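Local coordinates for protein 4-hydroxybutyrate CoA-transferase (Porphyromonas gingivalis, PDB 3D3U) that probably transfers coenzyme A between carboxylic acids such as 4-hydroxybutyrate and acetate, as a member of the acetyl-CoA hydrolase/transferase family, at residues A[409-414]-A[421-426]. Residues are numbered along the deposited sequence; the frame is centred on the assembly and turned at random.
Sequences ALTAIA and ALEEEI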
ATOM      1  N   ALA A 409      -1.110   2.928  31.047  1.00 19.93           N
ATOM      2  CA  ALA A 409      -1.398   1.607  30.650  1.00 19.12           C
ATOM      3  C   ALA A 409      -0.357   1.394  29.581  1.00 20.33           C
ATOM      4  O   ALA A 409       0.092   0.246  29.285  1.00 22.08           O
ATOM      5  CB  ALA A 409      -2.767   1.533  30.085  1.00 18.12           C
ATOM      6  N   LEU A 410       0.016   2.510  28.955  1.00 20.24           N
ATOM      7  CA  LEU A 410       1.041   2.538  27.899  1.00 18.27           C
ATOM      8  C   LEU A 410       2.386   2.292  28.559  1.00 17.01           C
ATOM      9  O   LEU A 410       3.165   1.434  28.104  1.00 16.88           O
ATOM     10  CB  LEU A 410       1.147   3.931  27.315  1.00 18.40           C
ATOM     11  CG  LEU A 410       0.863   4.262  25.871  1.00 19.72           C
ATOM     12  CD1 LEU A 410       1.043   3.019  25.028  1.00 20.05           C
ATOM     13  CD2 LEU A 410      -0.538   4.826  25.719  1.00 21.26           C
ATOM     14  N   THR A 411       2.654   3.073  29.616  1.00 14.11           N
ATOM     15  CA  THR A 411       3.937   3.021  30.298  1.00 12.87           C
ATOM     16  C   THR A 411       4.269   1.578  30.693  1.00 12.97           C
ATOM     17  O   THR A 411       5.413   1.174  30.714  1.00 12.63           O
ATOM     18  CB  THR A 411       3.886   3.885  31.567  1.00 13.04           C
ATOM     19  OG1 THR A 411       3.949   5.259  31.197  1.00 10.19           O
ATOM     20  CG2 THR A 411       5.093   3.631  32.489  1.00  9.06           C
ATOM     21  N   ALA A 412       3.221   0.836  31.034  1.00 12.09           N
ATOM     22  CA  ALA A 412       3.333  -0.543  31.358  1.00 10.14           C
ATOM     23  C   ALA A 412       3.864  -1.314  30.157  1.00  9.10           C
ATOM     24  O   ALA A 412       4.567  -2.243  30.389  1.00 10.76           O
ATOM     25  CB  ALA A 412       1.981  -1.157  31.965  1.00  8.76           C
ATOM     26  N   ILE A 413       3.590  -0.968  28.915  1.00  7.39           N
ATOM     27  CA  ILE A 413       4.220  -1.741  27.813  1.00  6.86           C
ATOM     28  C   ILE A 413       5.491  -1.147  27.117  1.00  7.02           C
ATOM     29  O   ILE A 413       6.046  -1.739  26.131  1.00  6.92           O
ATOM     30  CB  ILE A 413       3.229  -2.003  26.727  1.00  7.13           C
ATOM     31  CG1 ILE A 413       3.030  -0.755  25.930  1.00  2.75           C
ATOM     32  CG2 ILE A 413       1.966  -2.550  27.344  1.00  8.66           C
ATOM     33  CD1 ILE A 413       2.217  -0.981  24.817  1.00  7.73           C
ATOM     34  N   ALA A 414       5.911   0.013  27.620  1.00  5.48           N
ATOM     35  CA  ALA A 414       7.188   0.596  27.312  1.00  5.13           C
ATOM     36  C   ALA A 414       8.372  -0.274  27.730  1.00  4.79           C
ATOM     37  O   ALA A 414       8.282  -1.159  28.596  1.00  3.06           O
ATOM     38  CB  ALA A 414       7.306   1.979  28.055  1.00  6.43           C
ATOM     39  N   ALA A 421      11.427   6.771  33.993  1.00 12.15           N
ATOM     40  CA  ALA A 421      11.406   8.148  33.496  1.00 13.19           C
ATOM     41  C   ALA A 421       9.890   8.446  33.196  1.00 14.31           C
ATOM     42  O   ALA A 421       9.298   9.368  33.767  1.00 14.21           O
ATOM     43  CB  ALA A 421      12.359   8.355  32.248  1.00 12.52           C
ATOM     44  N   LEU A 422       9.243   7.599  32.398  1.00 14.81           N
ATOM     45  CA  LEU A 422       7.825   7.717  32.122  1.00 16.45           C
ATOM     46  C   LEU A 422       6.872   7.816  33.292  1.00 18.10           C
ATOM     47  O   LEU A 422       5.914   8.560  33.234  1.00 18.96           O
ATOM     48  CB  LEU A 422       7.373   6.577  31.222  1.00 16.00           C
ATOM     49  CG  LEU A 422       7.934   6.746  29.781  1.00 18.76           C
ATOM     50  CD1 LEU A 422       7.790   5.490  28.857  1.00 19.48           C
ATOM     51  CD2 LEU A 422       7.478   8.065  29.060  1.00 17.67           C
ATOM     52  N   GLU A 423       7.095   7.049  34.342  1.00 19.85           N
ATOM     53  CA  GLU A 423       6.184   7.013  35.442  1.00 22.17           C
ATOM     54  C   GLU A 423       6.339   8.288  36.246  1.00 23.91           C
ATOM     55  O   GLU A 423       5.387   8.791  36.887  1.00 24.75           O
ATOM     56  CB  GLU A 423       6.538   5.841  36.328  1.00 22.68           C
ATOM     57  CG  GLU A 423       5.405   5.369  37.229  1.00 27.89           C
ATOM     58  CD  GLU A 423       4.237   4.813  36.417  1.00 36.59           C
ATOM     59  OE1 GLU A 423       4.366   3.650  35.906  1.00 41.17           O
ATOM     60  OE2 GLU A 423       3.197   5.535  36.258  1.00 39.61           O
ATOM     61  N   GLU A 424       7.575   8.784  36.247  1.00 25.01           N
ATOM     62  CA  GLU A 424       7.923  10.083  36.799  1.00 25.29           C
ATOM     63  C   GLU A 424       7.056  11.195  36.168  1.00 25.33           C
ATOM     64  O   GLU A 424       6.495  12.011  36.875  1.00 25.66           O
ATOM     65  CB  GLU A 424       9.402  10.305  36.508  1.00 25.64           C
ATOM     66  CG  GLU A 424      10.069  11.359  37.328  1.00 26.62           C
ATOM     67  CD  GLU A 424       9.685  11.250  38.771  1.00 29.11           C
ATOM     68  OE1 GLU A 424      10.186  10.316  39.448  1.00 31.05           O
ATOM     69  OE2 GLU A 424       8.891  12.111  39.215  1.00 30.35           O
ATOM     70  N   GLU A 425       6.907  11.183  34.844  1.00 25.54           N
ATOM     71  CA  GLU A 425       6.135  12.202  34.126  1.00 25.77           C
ATOM     72  C   GLU A 425       4.668  12.227  34.503  1.00 26.40           C
ATOM     73  O   GLU A 425       4.129  13.301  34.690  1.00 27.23           O
ATOM     74  CB  GLU A 425       6.267  12.030  32.604  1.00 25.38           C
ATOM     75  CG  GLU A 425       6.284  13.318  31.796  1.00 24.38           C
ATOM     76  CD  GLU A 425       7.548  14.098  32.084  1.00 27.40           C
ATOM     77  OE1 GLU A 425       8.628  13.489  31.897  1.00 28.78           O
ATOM     78  OE2 GLU A 425       7.476  15.276  32.549  1.00 27.30           O
ATOM     79  N   ILE A 426       4.026  11.058  34.580  1.00 27.22           N
ATOM     80  CA  ILE A 426       2.618  10.939  35.006  1.00 28.53           C
ATOM     81  C   ILE A 426       2.422  11.600  36.347  1.00 29.15           C
ATOM     82  O   ILE A 426       1.450  12.309  36.524  1.00 29.54           O
ATOM     83  CB  ILE A 426       2.166   9.461  35.121  1.00 28.51           C
ATOM     84  CG1 ILE A 426       2.088   8.870  33.723  1.00 31.20           C
ATOM     85  CG2 ILE A 426       0.812   9.294  35.934  1.00 26.81           C
ATOM     86  CD1 ILE A 426       1.533   7.470  33.713  1.00 35.97           C
TER
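Thr411 points from helix 403-413 at the following helix, 418-427, where Leu422, Glu423 and Ile426 meet its end, and has more surface buried here than any other residue. Its two branches have separate neighbours. With OG1 beside the backbone N (chi1 -75°), CG2 stands anti to that N and packs against Leu422 CB. The exposed Glu423 bends at chi2 (65°), which carries its OE1 back to 3.5 Å from Thr411 CG2. Thr411 OG1 sits 3.7 Å from Leu422 CB and 4.1 Å from Ile426 CD1, in van der Waals contact with both. The hydroxyl's polar partner lies within its own helix: Thr411 OG1 hydrogen-bonds to Ala407 O, one turn back, and no hydrogen bond joins the two segments.

Leu422 runs past Thr411 in the opposite direction and carries the apolar side of the contact onward, its CD1 reaching Ala414 CB at 3.6 Å. Leu318 touches both Thr411 and Leu422, while Ile369 of strand 369-370 lies against Leu422 and Ala414. The axes of the segments 409-413 and 421-426 run nearly antiparallel (169°), 9.9 Å apart at closest approach, and a short connection joins the helices. The arrangement is that of an antiparallel helical hairpin, formed by the last two helices of the modelled chain, within the C-terminal domain of the acetyl-CoA hydrolase/transferase family.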